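Side-chain contacts in ferredoxin (Mycobacterium smegmatis, PDB 2V2K), which carries electrons in a wide variety of metabolic reactions by means of iron-sulfur clusters bound within a small, compact fold: residues 9-14 with 49-54; 23-28 with 32-37. All coordinates share one frame; numbering follows the deposited sequence.

Contact 1: 9-14 with 49-54. With F3S (Fe3-s4 cluster), chain D.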
ATOM      1  N   VAL A   9      -8.548   0.909   2.634  1.00 21.66           N
ATOM      2  CA  VAL A   9      -9.471   0.695   1.492  1.00 21.97           C
ATOM      3  C   VAL A   9     -10.615   1.701   1.538  1.00 22.02           C
ATOM      4  O   VAL A   9     -11.308   1.818   2.560  1.00 22.47           O
ATOM      5  CB  VAL A   9     -10.020  -0.742   1.423  1.00 22.55           C
ATOM      6  CG1 VAL A   9     -11.154  -0.840   0.351  1.00 21.06           C
ATOM      7  CG2 VAL A   9      -8.886  -1.726   1.139  1.00 21.55           C
ATOM      8  N   ASP A  10     -10.735   2.461   0.455  1.00 22.49           N
ATOM      9  CA  ASP A  10     -11.717   3.541   0.296  1.00 23.44           C
ATOM     10  C   ASP A  10     -11.604   4.634   1.378  1.00 23.48           C
ATOM     11  O   ASP A  10     -12.585   5.346   1.669  1.00 23.83           O
ATOM     12  CB  ASP A  10     -13.146   2.978   0.221  1.00 23.59           C
ATOM     13  CG  ASP A  10     -13.337   1.959  -0.920  1.00 24.00           C
ATOM     14  OD1 ASP A  10     -12.568   1.963  -1.920  1.00 24.72           O
ATOM     15  OD2 ASP A  10     -14.303   1.168  -0.822  1.00 25.53           O
ATOM     16  N   VAL A  11     -10.411   4.752   1.972  1.00 23.32           N
ATOM     17  CA  VAL A  11     -10.070   5.870   2.851  1.00 23.15           C
ATOM     18  C   VAL A  11      -8.976   6.696   2.170  1.00 23.72           C
ATOM     19  O   VAL A  11      -9.171   7.879   1.890  1.00 23.22           O
ATOM     20  CB  VAL A  11      -9.660   5.387   4.278  1.00 23.25           C
ATOM     21  CG1 VAL A  11      -9.289   6.564   5.195  1.00 23.10           C
ATOM     22  CG2 VAL A  11     -10.774   4.588   4.883  1.00 23.33           C
ATOM     23  N   LYS A  12      -7.831   6.074   1.901  1.00 22.86           N
ATOM     24  CA  LYS A  12      -6.727   6.735   1.166  1.00 23.10           C
ATOM     25  C   LYS A  12      -6.397   8.157   1.666  1.00 23.05           C
ATOM     26  O   LYS A  12      -6.449   9.127   0.906  1.00 22.68           O
ATOM     27  CB  LYS A  12      -6.994   6.729  -0.343  1.00 23.18           C
ATOM     28  CG  LYS A  12      -6.874   5.335  -0.977  1.00 25.23           C
ATOM     29  CD  LYS A  12      -7.556   5.209  -2.331  1.00 28.06           C
ATOM     30  CE  LYS A  12      -7.012   6.152  -3.370  1.00 31.11           C
ATOM     31  NZ  LYS A  12      -7.760   6.083  -4.678  1.00 29.05           N
ATOM     32  N   ASP A  13      -6.050   8.279   2.948  1.00 23.28           N
ATOM     33  CA  ASP A  13      -5.766   9.610   3.520  1.00 22.93           C
ATOM     34  C   ASP A  13      -4.554  10.289   2.863  1.00 22.95           C
ATOM     35  O   ASP A  13      -4.546  11.531   2.695  1.00 22.77           O
ATOM     36  CB  ASP A  13      -5.556   9.508   5.028  1.00 22.84           C
ATOM     37  CG  ASP A  13      -5.321  10.848   5.661  1.00 22.95           C
ATOM     38  OD1 ASP A  13      -6.308  11.580   5.897  1.00 25.54           O
ATOM     39  OD2 ASP A  13      -4.157  11.173   5.918  1.00 24.07           O
ATOM     40  N   LYS A  14      -3.551   9.460   2.527  1.00 23.14           N
ATOM     41  CA  LYS A  14      -2.334   9.833   1.817  1.00 23.37           C
ATOM     42  C   LYS A  14      -1.332  10.667   2.653  1.00 23.46           C
ATOM     43  O   LYS A  14      -0.424  11.258   2.111  1.00 23.69           O
ATOM     44  CB  LYS A  14      -2.649  10.517   0.467  1.00 23.62           C
ATOM     45  CG  LYS A  14      -3.324   9.627  -0.557  1.00 24.92           C
ATOM     46  CD  LYS A  14      -3.602  10.426  -1.819  1.00 26.10           C
ATOM     47  CE  LYS A  14      -4.772   9.895  -2.623  1.00 30.91           C
ATOM     48  NZ  LYS A  14      -4.795  10.505  -4.009  1.00 32.40           N
ATOM     49  N   CYS A  49      -0.409   7.451   9.586  1.00 21.56           N
ATOM     50  CA  CYS A  49      -1.663   6.995   9.051  1.00 21.84           C
ATOM     51  C   CYS A  49      -2.776   7.135  10.103  1.00 22.03           C
ATOM     52  O   CYS A  49      -2.633   6.561  11.138  1.00 21.63           O
ATOM     53  CB  CYS A  49      -1.576   5.555   8.594  1.00 22.35           C
ATOM     54  SG  CYS A  49      -3.186   4.949   7.957  1.00 20.41           S
ATOM     55  N   PRO A  50      -3.818   7.905   9.804  1.00 21.86           N
ATOM     56  CA  PRO A  50      -4.837   8.176  10.817  1.00 21.15           C
ATOM     57  C   PRO A  50      -5.756   6.999  11.135  1.00 21.39           C
ATOM     58  O   PRO A  50      -6.459   7.028  12.169  1.00 22.08           O
ATOM     59  CB  PRO A  50      -5.615   9.346  10.209  1.00 21.18           C
ATOM     60  CG  PRO A  50      -5.454   9.193   8.746  1.00 22.72           C
ATOM     61  CD  PRO A  50      -4.086   8.653   8.554  1.00 21.73           C
ATOM     62  N   VAL A  51      -5.762   5.973  10.277  1.00 21.42           N
ATOM     63  CA  VAL A  51      -6.552   4.763  10.505  1.00 21.73           C
ATOM     64  C   VAL A  51      -5.695   3.519  10.816  1.00 21.65           C
ATOM     65  O   VAL A  51      -6.198   2.399  10.818  1.00 21.32           O
ATOM     66  CB  VAL A  51      -7.545   4.514   9.325  1.00 21.52           C
ATOM     67  CG1 VAL A  51      -8.512   5.688   9.181  1.00 23.33           C
ATOM     68  CG2 VAL A  51      -6.801   4.300   8.007  1.00 20.49           C
ATOM     69  N   GLU A  52      -4.416   3.727  11.127  1.00 22.67           N
ATOM     70  CA  GLU A  52      -3.463   2.644  11.446  1.00 23.41           C
ATOM     71  C   GLU A  52      -3.468   1.489  10.421  1.00 23.07           C
ATOM     72  O   GLU A  52      -3.552   0.315  10.787  1.00 23.29           O
ATOM     73  CB  GLU A  52      -3.674   2.139  12.883  1.00 24.59           C
ATOM     74  CG  GLU A  52      -2.482   1.373  13.478  1.00 26.64           C
ATOM     75  CD  GLU A  52      -2.499   1.316  14.989  0.30 26.16           C
ATOM     76  OE1 GLU A  52      -2.085   2.311  15.618  0.30 27.04           O
ATOM     77  OE2 GLU A  52      -2.914   0.277  15.545  0.30 26.14           O
ATOM     78  N   ALA A  53      -3.407   1.839   9.139  1.00 22.30           N
ATOM     79  CA  ALA A  53      -3.388   0.844   8.049  1.00 21.66           C
ATOM     80  C   ALA A  53      -2.025   0.193   7.834  1.00 22.00           C
ATOM     81  O   ALA A  53      -1.942  -0.884   7.249  1.00 21.47           O
ATOM     82  CB  ALA A  53      -3.821   1.486   6.732  1.00 21.51           C
ATOM     83  N   ILE A  54      -0.966   0.861   8.280  1.00 21.18           N
ATOM     84  CA  ILE A  54       0.405   0.471   7.941  1.00 21.14           C
ATOM     85  C   ILE A  54       1.069  -0.297   9.076  1.00 21.14           C
ATOM     86  O   ILE A  54       1.019   0.139  10.234  1.00 20.93           O
ATOM     87  CB  ILE A  54       1.295   1.686   7.572  1.00 20.71           C
ATOM     88  CG1 ILE A  54       0.691   2.433   6.394  1.00 22.75           C
ATOM     89  CG2 ILE A  54       2.676   1.182   7.244  1.00 22.12           C
ATOM     90  CD1 ILE A  54       1.453   3.630   5.917  1.00 21.31           C
TER
HETATM   91 FE1  F3S D 108      -1.636   6.138   3.601  1.00 15.67          FE
HETATM   92 FE3  F3S D 108      -3.861   4.741   3.276  1.00 15.93          FE
HETATM   93 FE4  F3S D 108      -3.191   5.609   5.687  1.00 16.45          FE
HETATM   94  S1  F3S D 108      -3.152   6.220   1.917  1.00 17.82           S
HETATM   95  S2  F3S D 108      -2.083   7.522   5.346  1.00 16.95           S
HETATM   96  S3  F3S D 108      -2.117   4.144   4.360  1.00 16.89           S
HETATM   97  S4  F3S D 108      -5.283   5.407   4.745  1.00 19.61           S
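V11 and V51 face each other with their CA atoms 8.5 Å apart, and D13 comes closest along the backbone to C49, so two loop segments without helix or strand flank one corner of the three-iron cluster. The valines reach across tip to tip, V11 CG1 lying 4.2 Å from V51 CG1 and also bordering cluster S4. On V51 the first torsion (chi1 -60°) divides the labour between the branches: CG1 goes to the other valine, while CG2 turns to the cluster, 3.8 Å from the same S4. The second touch is D13 against P50. With CG of D13 anti to its own N (chi1 -178°), the carboxylate crosses the CG-CD side of the proline ring obliquely, D13 CG lying 3.5 Å from P50 CG; this is van der Waals packing, and D13 OD2 takes a weak hydrogen bond from A15 N.

C49, followed by P50 in the Cys-Pro pair familiar from ferredoxin cluster motifs, binds the iron FE4 through SG at 2.4 Å. The type I turn from C49 to E52 folds the chain back over that sulfur, and A53 N donates to C49 SG in a nearly straight bond of 3.3 Å, with a weaker one from V51 N. From the facing loop, K14 N approaches cluster S1 to 3.3 Å, and D13 N lies near S4.

Direct touch is confined to two small points at the surface; both loops also close on the cluster, 49-54 through an iron ligand and 9-14, between C8 and C16 (cluster ligands by similarity), through backbone N-H groups and side chains near its sulfides. N-H groups directed at the cysteine sulfur probably stabilise negative charge on thiolate and cluster, and so could help tune the reduction potential.

Contact 2: 23-28 with 32-37. With F3S (Fe3-s4 cluster), chain C.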
ATOM      1  N   ASP A  23       9.932   7.168  -1.919  1.00 21.40           N
ATOM      2  CA  ASP A  23       8.747   7.341  -2.744  1.00 21.60           C
ATOM      3  C   ASP A  23       8.230   6.009  -3.325  1.00 21.49           C
ATOM      4  O   ASP A  23       7.920   5.912  -4.528  1.00 21.67           O
ATOM      5  CB  ASP A  23       9.057   8.347  -3.852  1.00 22.11           C
ATOM      6  CG  ASP A  23       7.836   8.805  -4.590  1.00 23.70           C
ATOM      7  OD1 ASP A  23       6.719   8.738  -4.022  1.00 24.73           O
ATOM      8  OD2 ASP A  23       8.002   9.234  -5.750  1.00 25.90           O
ATOM      9  N   CYS A  24       8.126   4.994  -2.462  1.00 20.00           N
ATOM     10  CA  CYS A  24       7.713   3.613  -2.877  1.00 20.61           C
ATOM     11  C   CYS A  24       6.266   3.220  -2.535  1.00 20.29           C
ATOM     12  O   CYS A  24       5.921   2.027  -2.580  1.00 19.55           O
ATOM     13  CB  CYS A  24       8.661   2.563  -2.308  1.00 20.02           C
ATOM     14  SG  CYS A  24       8.498   2.314  -0.547  1.00 23.07           S
ATOM     15  N   ILE A  25       5.413   4.215  -2.238  1.00 20.17           N
ATOM     16  CA  ILE A  25       4.024   3.997  -1.878  1.00 20.60           C
ATOM     17  C   ILE A  25       3.168   4.489  -3.047  1.00 19.99           C
ATOM     18  O   ILE A  25       3.132   5.675  -3.334  1.00 20.91           O
ATOM     19  CB  ILE A  25       3.606   4.677  -0.539  1.00 21.41           C
ATOM     20  CG1 ILE A  25       4.683   4.485   0.547  1.00 21.53           C
ATOM     21  CG2 ILE A  25       2.209   4.091  -0.095  1.00 20.79           C
ATOM     22  CD1 ILE A  25       4.299   4.904   1.977  1.00 21.15           C
ATOM     23  N   TYR A  26       2.524   3.534  -3.718  1.00 19.65           N
ATOM     24  CA  TYR A  26       1.850   3.750  -4.999  1.00 20.07           C
ATOM     25  C   TYR A  26       0.333   3.667  -4.859  1.00 20.32           C
ATOM     26  O   TYR A  26      -0.170   2.857  -4.075  1.00 20.20           O
ATOM     27  CB  TYR A  26       2.293   2.724  -6.033  1.00 19.96           C
ATOM     28  CG  TYR A  26       3.762   2.751  -6.453  1.00 18.87           C
ATOM     29  CD1 TYR A  26       4.140   3.137  -7.741  1.00 21.33           C
ATOM     30  CD2 TYR A  26       4.791   2.361  -5.573  1.00 17.87           C
ATOM     31  CE1 TYR A  26       5.505   3.134  -8.150  1.00 21.44           C
ATOM     32  CE2 TYR A  26       6.148   2.348  -5.986  1.00 20.02           C
ATOM     33  CZ  TYR A  26       6.489   2.737  -7.267  1.00 19.56           C
ATOM     34  OH  TYR A  26       7.821   2.744  -7.659  1.00 19.51           O
ATOM     35  N   GLU A  27      -0.375   4.460  -5.663  1.00 21.20           N
ATOM     36  CA  GLU A  27      -1.831   4.574  -5.534  1.00 22.25           C
ATOM     37  C   GLU A  27      -2.619   3.718  -6.536  1.00 22.15           C
ATOM     38  O   GLU A  27      -2.411   3.830  -7.743  1.00 21.95           O
ATOM     39  CB  GLU A  27      -2.266   6.026  -5.697  1.00 22.67           C
ATOM     40  CG  GLU A  27      -3.721   6.259  -5.312  1.00 24.61           C
ATOM     41  CD  GLU A  27      -4.151   7.696  -5.419  1.00 27.62           C
ATOM     42  OE1 GLU A  27      -3.289   8.567  -5.685  1.00 30.08           O
ATOM     43  OE2 GLU A  27      -5.370   7.969  -5.260  1.00 32.33           O
ATOM     44  N   GLY A  28      -3.531   2.905  -6.015  1.00 22.16           N
ATOM     45  CA  GLY A  28      -4.518   2.172  -6.825  1.00 22.46           C
ATOM     46  C   GLY A  28      -5.883   2.857  -6.723  1.00 22.16           C
ATOM     47  O   GLY A  28      -6.025   3.895  -6.081  1.00 21.74           O
ATOM     48  N   LEU A  32      -3.675   2.489  -1.273  1.00 20.65           N
ATOM     49  CA  LEU A  32      -2.251   2.602  -1.593  1.00 20.97           C
ATOM     50  C   LEU A  32      -1.526   1.288  -1.243  1.00 20.12           C
ATOM     51  O   LEU A  32      -2.021   0.490  -0.464  1.00 20.34           O
ATOM     52  CB  LEU A  32      -1.598   3.786  -0.881  1.00 20.63           C
ATOM     53  CG  LEU A  32      -1.722   5.070  -1.690  1.00 23.30           C
ATOM     54  CD1 LEU A  32      -3.205   5.473  -1.741  1.00 21.52           C
ATOM     55  CD2 LEU A  32      -0.850   6.187  -1.130  1.00 23.94           C
ATOM     56  N   TYR A  33      -0.368   1.092  -1.876  1.00 19.71           N
ATOM     57  CA  TYR A  33       0.424  -0.149  -1.824  1.00 19.98           C
ATOM     58  C   TYR A  33       1.911   0.180  -1.690  1.00 20.19           C
ATOM     59  O   TYR A  33       2.429   1.053  -2.415  1.00 19.42           O
ATOM     60  CB  TYR A  33       0.203  -0.977  -3.096  1.00 20.40           C
ATOM     61  CG  TYR A  33      -1.250  -1.332  -3.427  1.00 19.66           C
ATOM     62  CD1 TYR A  33      -2.088  -0.441  -4.122  1.00 21.94           C
ATOM     63  CD2 TYR A  33      -1.775  -2.555  -3.055  1.00 22.80           C
ATOM     64  CE1 TYR A  33      -3.419  -0.786  -4.429  1.00 21.58           C
ATOM     65  CE2 TYR A  33      -3.098  -2.906  -3.351  1.00 21.80           C
ATOM     66  CZ  TYR A  33      -3.903  -2.018  -4.046  1.00 23.24           C
ATOM     67  OH  TYR A  33      -5.204  -2.397  -4.316  1.00 22.76           O
ATOM     68  N   ILE A  34       2.587  -0.469  -0.753  1.00 20.17           N
ATOM     69  CA  ILE A  34       4.053  -0.303  -0.550  1.00 19.41           C
ATOM     70  C   ILE A  34       4.781  -1.317  -1.416  1.00 19.46           C
ATOM     71  O   ILE A  34       4.511  -2.537  -1.321  1.00 17.85           O
ATOM     72  CB  ILE A  34       4.462  -0.467   0.930  1.00 18.79           C
ATOM     73  CG1 ILE A  34       3.893   0.710   1.742  1.00 20.04           C
ATOM     74  CG2 ILE A  34       5.993  -0.641   1.062  1.00 18.11           C
ATOM     75  CD1 ILE A  34       4.050   0.628   3.262  1.00 18.66           C
ATOM     76  N   HIS A  35       5.704  -0.842  -2.254  1.00 19.09           N
ATOM     77  CA  HIS A  35       6.471  -1.756  -3.110  1.00 19.89           C
ATOM     78  C   HIS A  35       7.503  -2.498  -2.281  1.00 20.12           C
ATOM     79  O   HIS A  35       8.428  -1.861  -1.771  1.00 20.78           O
ATOM     80  CB  HIS A  35       7.181  -0.984  -4.227  1.00 19.23           C
ATOM     81  CG  HIS A  35       7.599  -1.842  -5.364  1.00 21.14           C
ATOM     82  ND1 HIS A  35       8.199  -3.066  -5.182  1.00 23.48           N
ATOM     83  CD2 HIS A  35       7.492  -1.670  -6.703  1.00 20.68           C
ATOM     84  CE1 HIS A  35       8.428  -3.620  -6.359  1.00 23.07           C
ATOM     85  NE2 HIS A  35       7.991  -2.803  -7.296  1.00 22.74           N
ATOM     86  N   PRO A  36       7.351  -3.828  -2.143  1.00 20.25           N
ATOM     87  CA  PRO A  36       8.217  -4.612  -1.252  1.00 21.20           C
ATOM     88  C   PRO A  36       9.687  -4.744  -1.680  1.00 22.18           C
ATOM     89  O   PRO A  36      10.532  -5.118  -0.856  1.00 22.75           O
ATOM     90  CB  PRO A  36       7.568  -6.005  -1.259  1.00 21.24           C
ATOM     91  CG  PRO A  36       6.861  -6.086  -2.492  1.00 20.94           C
ATOM     92  CD  PRO A  36       6.378  -4.705  -2.829  1.00 21.05           C
ATOM     93  N   ASP A  37       9.982  -4.472  -2.952  1.00 22.65           N
ATOM     94  CA  ASP A  37      11.360  -4.491  -3.466  1.00 23.52           C
ATOM     95  C   ASP A  37      12.010  -3.094  -3.502  1.00 23.12           C
ATOM     96  O   ASP A  37      13.171  -2.972  -3.883  1.00 25.91           O
ATOM     97  CB  ASP A  37      11.383  -5.118  -4.859  1.00 23.91           C
ATOM     98  CG  ASP A  37      10.708  -6.481  -4.898  1.00 25.84           C
ATOM     99  OD1 ASP A  37      11.045  -7.342  -4.050  1.00 30.11           O
ATOM    100  OD2 ASP A  37       9.852  -6.700  -5.778  1.00 28.75           O
TER
HETATM  101 FE1  F3S C 107       9.149   1.641   3.511  1.00 14.17          FE
HETATM  102 FE3  F3S C 107       7.507   3.359   4.883  1.00 13.82          FE
HETATM  103 FE4  F3S C 107       9.070   4.242   2.865  1.00 15.68          FE
HETATM  104  S1  F3S C 107       8.817   1.714   5.760  1.00 16.10           S
HETATM  105  S2  F3S C 107      10.964   2.947   2.971  1.00 15.59           S
HETATM  106  S3  F3S C 107       7.316   2.701   2.680  1.00 14.13           S
HETATM  107  S4  F3S C 107       8.675   5.350   4.866  1.00 16.02           S
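Y26 and Y33 form the antiparallel hydrogen-bonded pair at the middle of a short beta hairpin. Y26 N gives a straight bond to Y33 O at 2.8 Å, and Y33 N returns one of equal length to Y26 O, more bent (146°). H35 N continues the pattern with a bond to C24 O at 2.9 Å. Between these bonds, CA-H groups of I25 and L32 lean on the oxygens of Y33 and Y26.

Apolar contacts occupy the face bearing I25, E27, L32 and I34. I25 and I34 each hold CG1 anti to the carbonyl carbon (chi1 -43° and -68°), which sets them side by side, CG1 to CG1 at 4.0 Å, whereas I25 crosses L32 at about a right angle, CG2 meeting L32 CD2. Nearer the turn, E27 slants across L32, its CG 3.7 Å from L32 CD1, its carboxylate bridged to K14 and K12.

The opposite face carries the rings of Y26 and Y33. H35, just past the strand, brings its CB near Y26 CE2, and G28 CA sits at the Y33 ring edge, in its plane.

The aliphatic face lines both cluster pockets. At one, C24 SG comes 3.5 Å from S3, and the CD1 methyls of I25 and I34 close on the same atom; this site, by similarity a four-iron one, holds a three-iron cluster here. L32 touches the other cluster.

Outward, Y33 stacks on F74 and H35 on F75, while the Y26 hydroxyl pairs with E38 and G83 N. Against the aliphatic face lie I4 of strand 2-4 and I17 of helix 15-19, and A84 and V87 of helix 84-87 pack on Y26.

Overall arrangement
From the N terminus the chain passes strand 2-4 and enters residues 9-14, the first half of contact 1. After helix 15-19 it makes the hairpin of contact 2, whose tight loop closes within a few residues, and 49-54 then completes contact 1, bringing the chain back to strand 54-56 beside strand 2-4. Contact 2 therefore lies wholly within the long loop of contact 1. The two also meet directly, through the salt bridges of K14 and K12 to E27 and through I54 CG2, which packs near I34 CD1. The centres of the two contacts are about 13 Å apart; together they tie the loops at one cluster to the hairpin that borders both.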